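Side-chain contacts in aminotransferase AspB (PDB 3EZS), which probably catalyses the transfer of amino groups between substrates, using pyridoxal 5'-phosphate as cofactor: residues 227-232 / 236-241; 86-89 / 93-96; 69-74 / 240-245. One frame throughout, in Å; residues are numbered along the deposited sequence.

From the N terminus, helix 62-76 supplies the first half of contact 3, whose partner, strand 241-245, comes far later in the chain. Inside the long loop so formed, contact 2 closes a short turn between strand 85-88 and the helix that follows it. Contact 1 then closes the loop between strands 223-228 and 241-245; its second segment overlaps that of contact 3 at S240 and G241. Strand 241-245 lies between strands 85-88 and 223-228 in the mixed sheet: it carries part of contacts 1 and 3 and is probably hydrogen-bonded, G241 O to T88 N, to the strand of contact 2. Contacts 1 and 2 also reach the second subunit.

Contact 1: residues 227-232 / 236-241; sequences HSLSKR and PGLRSG. With PO4 (phosphate ion), chain C.
Phosphate oxygen O3 is gripped from both segments: S230 OG donates to it at 2.7 Å, and R239 NH1 donates at 3.1 Å. The sequence S228 to K231, with R239 eight residues further on, matches the cofactor-phosphate site of fold type I aminotransferases, so the ion, probably from the crystallisation liquor, is likely to mimic the phosphate of pyridoxal 5'-phosphate; K231 is probably at the position of the lysine that in relatives carries the cofactor. R239 suits an anion because its guanidinium offers two N-H groups along one edge, and NH2 reaches phosphate O2 at 2.8 Å. Bends at chi2 and chi3 (-56° and -46°) curl the chain back until NH1 can also give an almost in-plane bond to P236 O, which uses a lone pair of that carbonyl and helps fix the rotation of the flat group. S91 N and R92 N also donate to the ion. S230 OG, small enough to fit against P236, also accepts from a water that in turn receives S240 N. S228 OG, lying beside phosphate O1, takes the N-H of S230 in an ST turn. Behind this polar face, L229 lays CD2 against L238 CD1 at 4.2 Å, while L229 N donates to S240 O at 2.9 Å. S228 and G241 form a non-hydrogen-bonded antiparallel pair, and G241, lacking a side chain, brings its CA within 3.1 Å of H227 O.

Contact 2: residues 86-89 / 93-96; sequences ISTL and EVLF
The side chains of T88 and V94 cross at about a right angle, with one methyl of the valine, CG2, pushed into the threonine. That methyl lies 3.2 Å from T88 OG1 and is pressed closer than usual against carbon too, 3.3 Å from T88 CB. Short, branched side chains bring strand and helix this near. T88 turns its hydroxyl to G90 O, so the polar branch is used within the turn while CG2 of T88 adds to the apolar contact with V94. E93 comes alongside, reaching back from the helix toward the strand end. Its CG sits between the backbone N and the carbonyl carbon (chi1 60°), and a further bend at chi2 brings OE2 up to the backbone N-H of L89. There OE2 accepts L89 N at 2.9 Å with its anti lone pair, the N-H nearly straight at 160°. The unit is a strand-turn-helix: edge strand 85-88 runs through a short turn into helix 92-102, and S91 N just before the helix and R92 N at its start donate to the phosphate. E93 suits the place because its two oxygens can serve several donors: OE2 also forms a salt bridge with R257, which would favour the charged carboxylate, while OE1 takes N97 ND2. A water receives a weak bond from E93 N and donates to L89 O at 2.7 Å. The L89 side chain packs on L89 of the second subunit.

Contact 3: residues 69-74 / 240-245; sequences RGFFKR and SGFIAG
F242 pushes the outer rim of its ring toward helix 62-76, meeting two consecutive phenylalanines at once. Its CZ lies 3.9 Å from F72 CD1, each of these atoms near the plane of the other ring, so the two rings meet rim to rim and neither lies over the other's face. F71 approaches a neighbouring part of the same rim, F71 CD2 standing 4.1 Å from F242 CE2, and this pair of side chains crosses at about a right angle. The helix can present both because each has CG anti to its own backbone N (chi1 165° for F71, -153° for F72), whereas F242, with CG between N and the carbonyl carbon (chi1 65°), projects from the sheet toward the helix. This is helix-on-sheet packing in the large domain of an aminotransferase fold: helix 62-76 covers the side of strand 241-245 that bears F242 and A244, while I243 packs on T88 and I226. Large flat rings pack the interface, joined by further aromatic groups. The H227 ring lies nearly parallel to that of F242, and W276 meets both F71 and F242 at steep angles. Further along the helix, R74 turns one face of its guanidinium to F71 CA and forms a salt bridge with D279.

Contact 1: residues 227-232 / 236-241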
ATOM      1  N   HIS A 227     -12.857   5.317  -7.197  1.00 39.61           N
ATOM      2  CA  HIS A 227     -12.900   4.560  -8.454  1.00 40.43           C
ATOM      3  C   HIS A 227     -11.737   3.596  -8.551  1.00 39.73           C
ATOM      4  O   HIS A 227     -10.740   3.743  -7.841  1.00 40.15           O
ATOM      5  CB  HIS A 227     -12.931   5.519  -9.653  1.00 39.71           C
ATOM      6  CG  HIS A 227     -14.240   6.238  -9.817  1.00 42.23           C
ATOM      7  ND1 HIS A 227     -15.147   5.919 -10.806  1.00 40.17           N
ATOM      8  CD2 HIS A 227     -14.803   7.247  -9.102  1.00 48.38           C
ATOM      9  CE1 HIS A 227     -16.202   6.712 -10.711  1.00 43.60           C
ATOM     10  NE2 HIS A 227     -16.023   7.529  -9.684  1.00 35.79           N
ATOM     11  N   SER A 228     -11.898   2.591  -9.412  1.00 39.49           N
ATOM     12  CA  SER A 228     -10.884   1.572  -9.664  1.00 40.73           C
ATOM     13  C   SER A 228     -10.905   1.171 -11.126  1.00 41.34           C
ATOM     14  O   SER A 228     -11.943   1.191 -11.743  1.00 42.22           O
ATOM     15  CB  SER A 228     -11.168   0.326  -8.844  1.00 41.25           C
ATOM     16  OG  SER A 228     -10.271  -0.723  -9.187  1.00 43.66           O
ATOM     17  N   LEU A 229      -9.758   0.748 -11.641  1.00 41.97           N
ATOM     18  CA  LEU A 229      -9.618   0.296 -13.027  1.00 44.03           C
ATOM     19  C   LEU A 229      -9.801  -1.230 -13.195  1.00 42.43           C
ATOM     20  O   LEU A 229      -9.943  -1.736 -14.307  1.00 41.98           O
ATOM     21  CB  LEU A 229      -8.196   0.630 -13.458  1.00 44.67           C
ATOM     22  CG  LEU A 229      -7.846   0.693 -14.933  1.00 49.42           C
ATOM     23  CD1 LEU A 229      -8.740   1.712 -15.645  1.00 53.53           C
ATOM     24  CD2 LEU A 229      -6.366   1.061 -15.062  1.00 46.24           C
ATOM     25  N   SER A 230      -9.771  -1.948 -12.086  1.00 40.84           N
ATOM     26  CA  SER A 230      -9.747  -3.406 -12.085  1.00 42.20           C
ATOM     27  C   SER A 230     -10.799  -4.098 -12.916  1.00 43.88           C
ATOM     28  O   SER A 230     -10.469  -5.007 -13.672  1.00 46.02           O
ATOM     29  CB  SER A 230      -9.816  -3.924 -10.647  1.00 40.41           C
ATOM     30  OG  SER A 230      -8.752  -3.373  -9.894  1.00 42.94           O
ATOM     31  N   LYS A 231     -12.056  -3.687 -12.758  1.00 45.76           N
ATOM     32  CA  LYS A 231     -13.179  -4.339 -13.471  1.00 47.37           C
ATOM     33  C   LYS A 231     -13.368  -3.773 -14.855  1.00 46.78           C
ATOM     34  O   LYS A 231     -13.561  -4.513 -15.829  1.00 47.88           O
ATOM     35  CB  LYS A 231     -14.459  -4.259 -12.636  1.00 47.63           C
ATOM     36  CG  LYS A 231     -14.383  -5.205 -11.433  1.00 50.26           C
ATOM     37  CD  LYS A 231     -15.252  -4.738 -10.303  1.00 61.41           C
ATOM     38  CE  LYS A 231     -15.156  -5.688  -9.110  1.00 67.59           C
ATOM     39  NZ  LYS A 231     -13.766  -6.047  -8.721  1.00 64.32           N
ATOM     40  N   ARG A 232     -13.262  -2.457 -14.935  1.00 45.74           N
ATOM     41  CA  ARG A 232     -13.381  -1.726 -16.186  1.00 44.85           C
ATOM     42  C   ARG A 232     -12.471  -2.249 -17.290  1.00 43.40           C
ATOM     43  O   ARG A 232     -12.909  -2.368 -18.443  1.00 43.79           O
ATOM     44  CB  ARG A 232     -13.018  -0.252 -15.923  1.00 45.33           C
ATOM     45  CG  ARG A 232     -13.037   0.634 -17.119  1.00 47.06           C
ATOM     46  CD  ARG A 232     -12.628   2.058 -16.780  1.00 44.35           C
ATOM     47  NE  ARG A 232     -12.835   2.916 -17.946  1.00 45.47           N
ATOM     48  CZ  ARG A 232     -11.920   3.214 -18.876  1.00 44.63           C
ATOM     49  NH1 ARG A 232     -10.662   2.789 -18.802  1.00 50.48           N
ATOM     50  NH2 ARG A 232     -12.277   3.975 -19.890  1.00 46.34           N
ATOM     51  N   PRO A 236      -6.794  -6.016 -12.955  1.00 40.35           N
ATOM     52  CA  PRO A 236      -6.666  -5.854 -11.502  1.00 40.68           C
ATOM     53  C   PRO A 236      -5.215  -5.815 -11.042  1.00 39.93           C
ATOM     54  O   PRO A 236      -4.925  -5.162 -10.057  1.00 40.08           O
ATOM     55  CB  PRO A 236      -7.370  -7.097 -10.935  1.00 41.15           C
ATOM     56  CG  PRO A 236      -7.292  -8.102 -12.026  1.00 40.96           C
ATOM     57  CD  PRO A 236      -7.484  -7.281 -13.275  1.00 43.88           C
ATOM     58  N   GLY A 237      -4.307  -6.455 -11.778  1.00 38.06           N
ATOM     59  CA  GLY A 237      -2.884  -6.426 -11.425  1.00 38.49           C
ATOM     60  C   GLY A 237      -2.214  -5.055 -11.449  1.00 39.66           C
ATOM     61  O   GLY A 237      -1.169  -4.870 -10.828  1.00 39.50           O
ATOM     62  N   LEU A 238      -2.789  -4.099 -12.177  1.00 40.15           N
ATOM     63  CA  LEU A 238      -2.227  -2.758 -12.259  1.00 41.54           C
ATOM     64  C   LEU A 238      -2.347  -1.984 -10.935  1.00 41.91           C
ATOM     65  O   LEU A 238      -1.528  -1.102 -10.676  1.00 44.71           O
ATOM     66  CB  LEU A 238      -2.860  -1.956 -13.420  1.00 42.16           C
ATOM     67  CG  LEU A 238      -2.475  -2.389 -14.843  1.00 42.62           C
ATOM     68  CD1 LEU A 238      -3.268  -1.621 -15.880  1.00 42.14           C
ATOM     69  CD2 LEU A 238      -0.979  -2.229 -15.143  1.00 34.26           C
ATOM     70  N   ARG A 239      -3.338  -2.337 -10.107  1.00 40.18           N
ATOM     71  CA  ARG A 239      -3.590  -1.690  -8.821  1.00 39.14           C
ATOM     72  C   ARG A 239      -3.705  -0.185  -9.033  1.00 37.93           C
ATOM     73  O   ARG A 239      -2.924   0.590  -8.492  1.00 40.23           O
ATOM     74  CB  ARG A 239      -2.486  -1.998  -7.787  1.00 37.19           C
ATOM     75  CG  ARG A 239      -2.056  -3.444  -7.651  1.00 39.80           C
ATOM     76  CD  ARG A 239      -3.178  -4.444  -7.322  1.00 40.25           C
ATOM     77  NE  ARG A 239      -4.074  -3.993  -6.260  1.00 41.63           N
ATOM     78  CZ  ARG A 239      -5.377  -3.730  -6.360  1.00 42.63           C
ATOM     79  NH1 ARG A 239      -6.062  -3.876  -7.486  1.00 48.21           N
ATOM     80  NH2 ARG A 239      -6.015  -3.319  -5.275  1.00 44.82           N
ATOM     81  N   SER A 240      -4.671   0.215  -9.847  1.00 39.34           N
ATOM     82  CA  SER A 240      -4.906   1.617 -10.142  1.00 40.10           C
ATOM     83  C   SER A 240      -6.343   2.036  -9.838  1.00 39.74           C
ATOM     84  O   SER A 240      -7.306   1.413 -10.277  1.00 39.82           O
ATOM     85  CB  SER A 240      -4.586   1.954 -11.603  1.00 40.66           C
ATOM     86  OG  SER A 240      -4.751   3.351 -11.811  1.00 37.09           O
ATOM     87  N   GLY A 241      -6.451   3.122  -9.097  1.00 38.63           N
ATOM     88  CA  GLY A 241      -7.723   3.703  -8.723  1.00 38.13           C
ATOM     89  C   GLY A 241      -7.483   5.158  -8.402  1.00 37.34           C
ATOM     90  O   GLY A 241      -6.374   5.677  -8.605  1.00 37.51           O
TER
HETATM   91  P   PO4 C 376      -9.698  -2.884  -6.330  1.00 38.17           P
HETATM   92  O1  PO4 C 376      -9.719  -1.519  -6.959  1.00 41.02           O
HETATM   93  O2  PO4 C 376      -8.812  -2.898  -5.131  1.00 37.69           O
HETATM   94  O3  PO4 C 376      -9.152  -3.867  -7.304  1.00 37.68           O
HETATM   95  O4  PO4 C 376     -11.087  -3.214  -5.872  1.00 45.59           O
HETATM   96  O   HOH W   1      -6.244  -1.960 -10.730  1.00 44.50           O

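Contact 2: residues 86-89 / 93-96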
ATOM      1  N   ILE A  86      -7.048  12.442  -6.373  1.00 40.50           N
ATOM      2  CA  ILE A  86      -5.811  11.819  -5.903  1.00 40.48           C
ATOM      3  C   ILE A  86      -5.729  10.411  -6.492  1.00 40.58           C
ATOM      4  O   ILE A  86      -6.715   9.682  -6.454  1.00 40.38           O
ATOM      5  CB  ILE A  86      -5.723  11.782  -4.341  1.00 41.72           C
ATOM      6  CG1 ILE A  86      -5.363  13.176  -3.783  1.00 41.16           C
ATOM      7  CG2 ILE A  86      -4.658  10.779  -3.855  1.00 39.13           C
ATOM      8  CD1 ILE A  86      -5.127  13.209  -2.291  1.00 38.93           C
ATOM      9  N   SER A  87      -4.564  10.056  -7.051  1.00 40.49           N
ATOM     10  CA  SER A  87      -4.304   8.726  -7.626  0.50 39.11           C
ATOM     11  C   SER A  87      -4.003   7.756  -6.492  1.00 39.32           C
ATOM     12  O   SER A  87      -3.227   8.096  -5.575  1.00 39.84           O
ATOM     13  CB  SER A  87      -3.088   8.757  -8.567  0.50 38.54           C
ATOM     14  OG  SER A  87      -3.311   9.528  -9.739  0.50 37.52           O
ATOM     15  N   THR A  88      -4.581   6.554  -6.550  1.00 39.44           N
ATOM     16  CA  THR A  88      -4.402   5.551  -5.493  1.00 38.68           C
ATOM     17  C   THR A  88      -4.047   4.155  -6.044  1.00 39.62           C
ATOM     18  O   THR A  88      -4.146   3.899  -7.242  1.00 36.56           O
ATOM     19  CB  THR A  88      -5.681   5.460  -4.623  1.00 37.95           C
ATOM     20  OG1 THR A  88      -6.749   4.878  -5.381  1.00 39.68           O
ATOM     21  CG2 THR A  88      -6.106   6.839  -4.142  1.00 36.72           C
ATOM     22  N   LEU A  89      -3.642   3.265  -5.141  1.00 39.17           N
ATOM     23  CA  LEU A  89      -3.212   1.923  -5.492  1.00 41.28           C
ATOM     24  C   LEU A  89      -4.420   0.987  -5.476  1.00 42.71           C
ATOM     25  O   LEU A  89      -4.485   0.053  -4.688  1.00 44.96           O
ATOM     26  CB  LEU A  89      -2.128   1.456  -4.499  1.00 42.67           C
ATOM     27  CG  LEU A  89      -1.183   0.383  -5.028  1.00 42.95           C
ATOM     28  CD1 LEU A  89      -0.314   1.033  -6.127  1.00 38.08           C
ATOM     29  CD2 LEU A  89      -0.331  -0.212  -3.939  1.00 35.97           C
ATOM     30  N   GLU A  93      -7.337  -0.180  -0.612  1.00 39.85           N
ATOM     31  CA  GLU A  93      -6.572   0.550   0.387  1.00 40.14           C
ATOM     32  C   GLU A  93      -7.198   1.888   0.772  1.00 40.00           C
ATOM     33  O   GLU A  93      -7.192   2.251   1.939  1.00 38.91           O
ATOM     34  CB  GLU A  93      -5.139   0.731  -0.115  1.00 39.27           C
ATOM     35  CG  GLU A  93      -4.962   1.500  -1.443  1.00 37.70           C
ATOM     36  CD  GLU A  93      -4.540   2.948  -1.270  1.00 42.63           C
ATOM     37  OE1 GLU A  93      -4.712   3.524  -0.185  1.00 38.28           O
ATOM     38  OE2 GLU A  93      -4.009   3.508  -2.239  1.00 39.71           O
ATOM     39  N   VAL A  94      -7.763   2.593  -0.213  1.00 41.68           N
ATOM     40  CA  VAL A  94      -8.381   3.890   0.027  1.00 41.50           C
ATOM     41  C   VAL A  94      -9.593   3.699   0.928  1.00 41.88           C
ATOM     42  O   VAL A  94      -9.768   4.465   1.876  1.00 42.72           O
ATOM     43  CB  VAL A  94      -8.880   4.612  -1.264  1.00 44.02           C
ATOM     44  CG1 VAL A  94      -9.240   6.065  -0.934  1.00 41.90           C
ATOM     45  CG2 VAL A  94      -7.869   4.556  -2.390  1.00 42.81           C
ATOM     46  N   LEU A  95     -10.425   2.696   0.622  1.00 40.53           N
ATOM     47  CA  LEU A  95     -11.632   2.386   1.419  1.00 41.50           C
ATOM     48  C   LEU A  95     -11.266   1.985   2.845  1.00 41.90           C
ATOM     49  O   LEU A  95     -12.013   2.235   3.800  1.00 42.57           O
ATOM     50  CB  LEU A  95     -12.459   1.252   0.763  1.00 41.21           C
ATOM     51  CG  LEU A  95     -13.205   1.535  -0.555  1.00 41.66           C
ATOM     52  CD1 LEU A  95     -13.670   0.233  -1.268  1.00 36.59           C
ATOM     53  CD2 LEU A  95     -14.381   2.468  -0.265  1.00 41.71           C
ATOM     54  N   PHE A  96     -10.094   1.380   3.001  1.00 42.63           N
ATOM     55  CA  PHE A  96      -9.664   0.963   4.311  1.00 40.66           C
ATOM     56  C   PHE A  96      -9.059   2.097   5.128  1.00 41.47           C
ATOM     57  O   PHE A  96      -9.356   2.227   6.317  1.00 42.67           O
ATOM     58  CB  PHE A  96      -8.650  -0.176   4.231  1.00 40.18           C
ATOM     59  CG  PHE A  96      -8.171  -0.622   5.591  1.00 40.60           C
ATOM     60  CD1 PHE A  96      -9.002  -1.366   6.411  1.00 42.26           C
ATOM     61  CD2 PHE A  96      -6.940  -0.238   6.075  1.00 39.70           C
ATOM     62  CE1 PHE A  96      -8.598  -1.755   7.664  1.00 40.68           C
ATOM     63  CE2 PHE A  96      -6.532  -0.624   7.330  1.00 39.29           C
ATOM     64  CZ  PHE A  96      -7.365  -1.387   8.126  1.00 43.26           C
TER
HETATM   65  O   HOH W   2      -5.219  -1.601  -2.741  1.00 37.50           O

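Contact 3: residues 69-74 / 240-245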
ATOM      1  N   ARG A  69      -8.277  12.230 -14.649  1.00 40.80           N
ATOM      2  CA  ARG A  69      -9.184  13.365 -14.734  1.00 40.26           C
ATOM      3  C   ARG A  69      -9.902  13.368 -16.094  1.00 39.33           C
ATOM      4  O   ARG A  69     -11.102  13.628 -16.164  1.00 39.49           O
ATOM      5  CB  ARG A  69      -8.458  14.691 -14.504  1.00 40.48           C
ATOM      6  CG  ARG A  69      -7.891  14.831 -13.101  1.00 39.81           C
ATOM      7  CD  ARG A  69      -7.579  16.285 -12.730  1.00 43.27           C
ATOM      8  NE  ARG A  69      -6.581  16.890 -13.604  1.00 39.23           N
ATOM      9  CZ  ARG A  69      -5.264  16.730 -13.488  1.00 50.38           C
ATOM     10  NH1 ARG A  69      -4.744  15.977 -12.527  1.00 51.38           N
ATOM     11  NH2 ARG A  69      -4.458  17.326 -14.350  1.00 50.84           N
ATOM     12  N   GLY A  70      -9.168  13.085 -17.166  1.00 37.73           N
ATOM     13  CA  GLY A  70      -9.759  13.034 -18.512  1.00 38.87           C
ATOM     14  C   GLY A  70     -10.887  12.015 -18.575  1.00 39.46           C
ATOM     15  O   GLY A  70     -11.951  12.284 -19.137  1.00 38.75           O
ATOM     16  N   PHE A  71     -10.641  10.850 -17.978  1.00 39.26           N
ATOM     17  CA  PHE A  71     -11.663   9.810 -17.840  1.00 40.14           C
ATOM     18  C   PHE A  71     -12.930  10.345 -17.159  1.00 39.93           C
ATOM     19  O   PHE A  71     -14.047  10.141 -17.656  1.00 41.32           O
ATOM     20  CB  PHE A  71     -11.137   8.590 -17.057  1.00 38.68           C
ATOM     21  CG  PHE A  71     -12.236   7.676 -16.594  1.00 41.15           C
ATOM     22  CD1 PHE A  71     -12.916   6.881 -17.503  1.00 40.07           C
ATOM     23  CD2 PHE A  71     -12.630   7.659 -15.272  1.00 40.98           C
ATOM     24  CE1 PHE A  71     -13.944   6.100 -17.103  1.00 40.74           C
ATOM     25  CE2 PHE A  71     -13.662   6.879 -14.868  1.00 39.13           C
ATOM     26  CZ  PHE A  71     -14.308   6.069 -15.784  1.00 38.12           C
ATOM     27  N   PHE A  72     -12.759  11.037 -16.036  1.00 41.21           N
ATOM     28  CA  PHE A  72     -13.900  11.560 -15.275  1.00 41.59           C
ATOM     29  C   PHE A  72     -14.706  12.575 -16.101  1.00 42.36           C
ATOM     30  O   PHE A  72     -15.943  12.585 -16.047  1.00 40.04           O
ATOM     31  CB  PHE A  72     -13.464  12.147 -13.934  1.00 43.11           C
ATOM     32  CG  PHE A  72     -14.528  12.092 -12.887  1.00 41.63           C
ATOM     33  CD1 PHE A  72     -14.656  10.973 -12.086  1.00 42.83           C
ATOM     34  CD2 PHE A  72     -15.424  13.122 -12.731  1.00 39.77           C
ATOM     35  CE1 PHE A  72     -15.636  10.901 -11.138  1.00 40.05           C
ATOM     36  CE2 PHE A  72     -16.407  13.048 -11.784  1.00 34.61           C
ATOM     37  CZ  PHE A  72     -16.518  11.940 -10.989  1.00 39.31           C
ATOM     38  N   LYS A  73     -14.001  13.392 -16.882  1.00 40.89           N
ATOM     39  CA  LYS A  73     -14.634  14.353 -17.774  1.00 41.68           C
ATOM     40  C   LYS A  73     -15.450  13.671 -18.864  1.00 40.89           C
ATOM     41  O   LYS A  73     -16.617  13.971 -19.019  1.00 43.26           O
ATOM     42  CB  LYS A  73     -13.583  15.283 -18.407  1.00 42.43           C
ATOM     43  CG  LYS A  73     -14.167  16.394 -19.288  1.00 43.85           C
ATOM     44  CD  LYS A  73     -13.076  17.317 -19.860  1.00 44.92           C
ATOM     45  N   ARG A  74     -14.847  12.756 -19.612  1.00 39.77           N
ATOM     46  CA  ARG A  74     -15.568  12.043 -20.652  1.00 40.13           C
ATOM     47  C   ARG A  74     -16.750  11.263 -20.113  1.00 39.96           C
ATOM     48  O   ARG A  74     -17.823  11.256 -20.714  1.00 37.81           O
ATOM     49  CB  ARG A  74     -14.664  11.041 -21.354  1.00 40.85           C
ATOM     50  CG  ARG A  74     -13.500  11.631 -22.162  1.00 40.53           C
ATOM     51  CD  ARG A  74     -12.918  10.534 -23.066  1.00 43.30           C
ATOM     52  NE  ARG A  74     -12.552   9.336 -22.313  1.00 46.33           N
ATOM     53  CZ  ARG A  74     -11.387   9.144 -21.689  1.00 47.69           C
ATOM     54  NH1 ARG A  74     -10.433  10.073 -21.673  1.00 47.80           N
ATOM     55  NH2 ARG A  74     -11.174   8.004 -21.058  1.00 42.15           N
ATOM     56  N   SER A 240      -4.671   0.215  -9.847  1.00 39.34           N
ATOM     57  CA  SER A 240      -4.906   1.617 -10.142  1.00 40.10           C
ATOM     58  C   SER A 240      -6.343   2.036  -9.838  1.00 39.74           C
ATOM     59  O   SER A 240      -7.306   1.413 -10.277  1.00 39.82           O
ATOM     60  CB  SER A 240      -4.586   1.954 -11.603  1.00 40.66           C
ATOM     61  OG  SER A 240      -4.751   3.351 -11.811  1.00 37.09           O
ATOM     62  N   GLY A 241      -6.451   3.122  -9.097  1.00 38.63           N
ATOM     63  CA  GLY A 241      -7.723   3.703  -8.723  1.00 38.13           C
ATOM     64  C   GLY A 241      -7.483   5.158  -8.402  1.00 37.34           C
ATOM     65  O   GLY A 241      -6.374   5.677  -8.605  1.00 37.51           O
ATOM     66  N   PHE A 242      -8.541   5.817  -7.950  1.00 38.21           N
ATOM     67  CA  PHE A 242      -8.468   7.195  -7.527  1.00 37.80           C
ATOM     68  C   PHE A 242      -9.602   7.536  -6.573  1.00 38.11           C
ATOM     69  O   PHE A 242     -10.556   6.762  -6.389  1.00 37.96           O
ATOM     70  CB  PHE A 242      -8.400   8.180  -8.719  1.00 38.73           C
ATOM     71  CG  PHE A 242      -9.635   8.227  -9.609  1.00 39.70           C
ATOM     72  CD1 PHE A 242     -10.723   9.036  -9.282  1.00 37.64           C
ATOM     73  CD2 PHE A 242      -9.664   7.537 -10.813  1.00 41.50           C
ATOM     74  CE1 PHE A 242     -11.848   9.100 -10.113  1.00 39.24           C
ATOM     75  CE2 PHE A 242     -10.775   7.603 -11.646  1.00 41.18           C
ATOM     76  CZ  PHE A 242     -11.866   8.392 -11.294  1.00 37.72           C
ATOM     77  N   ILE A 243      -9.439   8.681  -5.935  1.00 38.11           N
ATOM     78  CA  ILE A 243     -10.433   9.273  -5.057  1.00 37.28           C
ATOM     79  C   ILE A 243     -10.546  10.732  -5.507  1.00 39.02           C
ATOM     80  O   ILE A 243      -9.531  11.417  -5.671  1.00 39.09           O
ATOM     81  CB  ILE A 243     -10.091   9.140  -3.566  1.00 37.16           C
ATOM     82  CG1 ILE A 243     -11.204   9.763  -2.719  1.00 35.53           C
ATOM     83  CG2 ILE A 243      -8.735   9.760  -3.243  1.00 34.96           C
ATOM     84  CD1 ILE A 243     -11.128   9.383  -1.273  1.00 38.34           C
ATOM     85  N   ALA A 244     -11.784  11.178  -5.735  1.00 38.44           N
ATOM     86  CA  ALA A 244     -12.069  12.515  -6.216  1.00 38.43           C
ATOM     87  C   ALA A 244     -13.172  13.185  -5.393  1.00 39.60           C
ATOM     88  O   ALA A 244     -14.091  12.514  -4.894  1.00 39.35           O
ATOM     89  CB  ALA A 244     -12.466  12.453  -7.698  1.00 36.93           C
ATOM     90  N   GLY A 245     -13.070  14.503  -5.236  1.00 41.15           N
ATOM     91  CA  GLY A 245     -14.069  15.260  -4.479  1.00 42.28           C
ATOM     92  C   GLY A 245     -13.488  16.446  -3.733  1.00 40.47           C
ATOM     93  O   GLY A 245     -12.652  17.162  -4.276  1.00 40.42           O
TER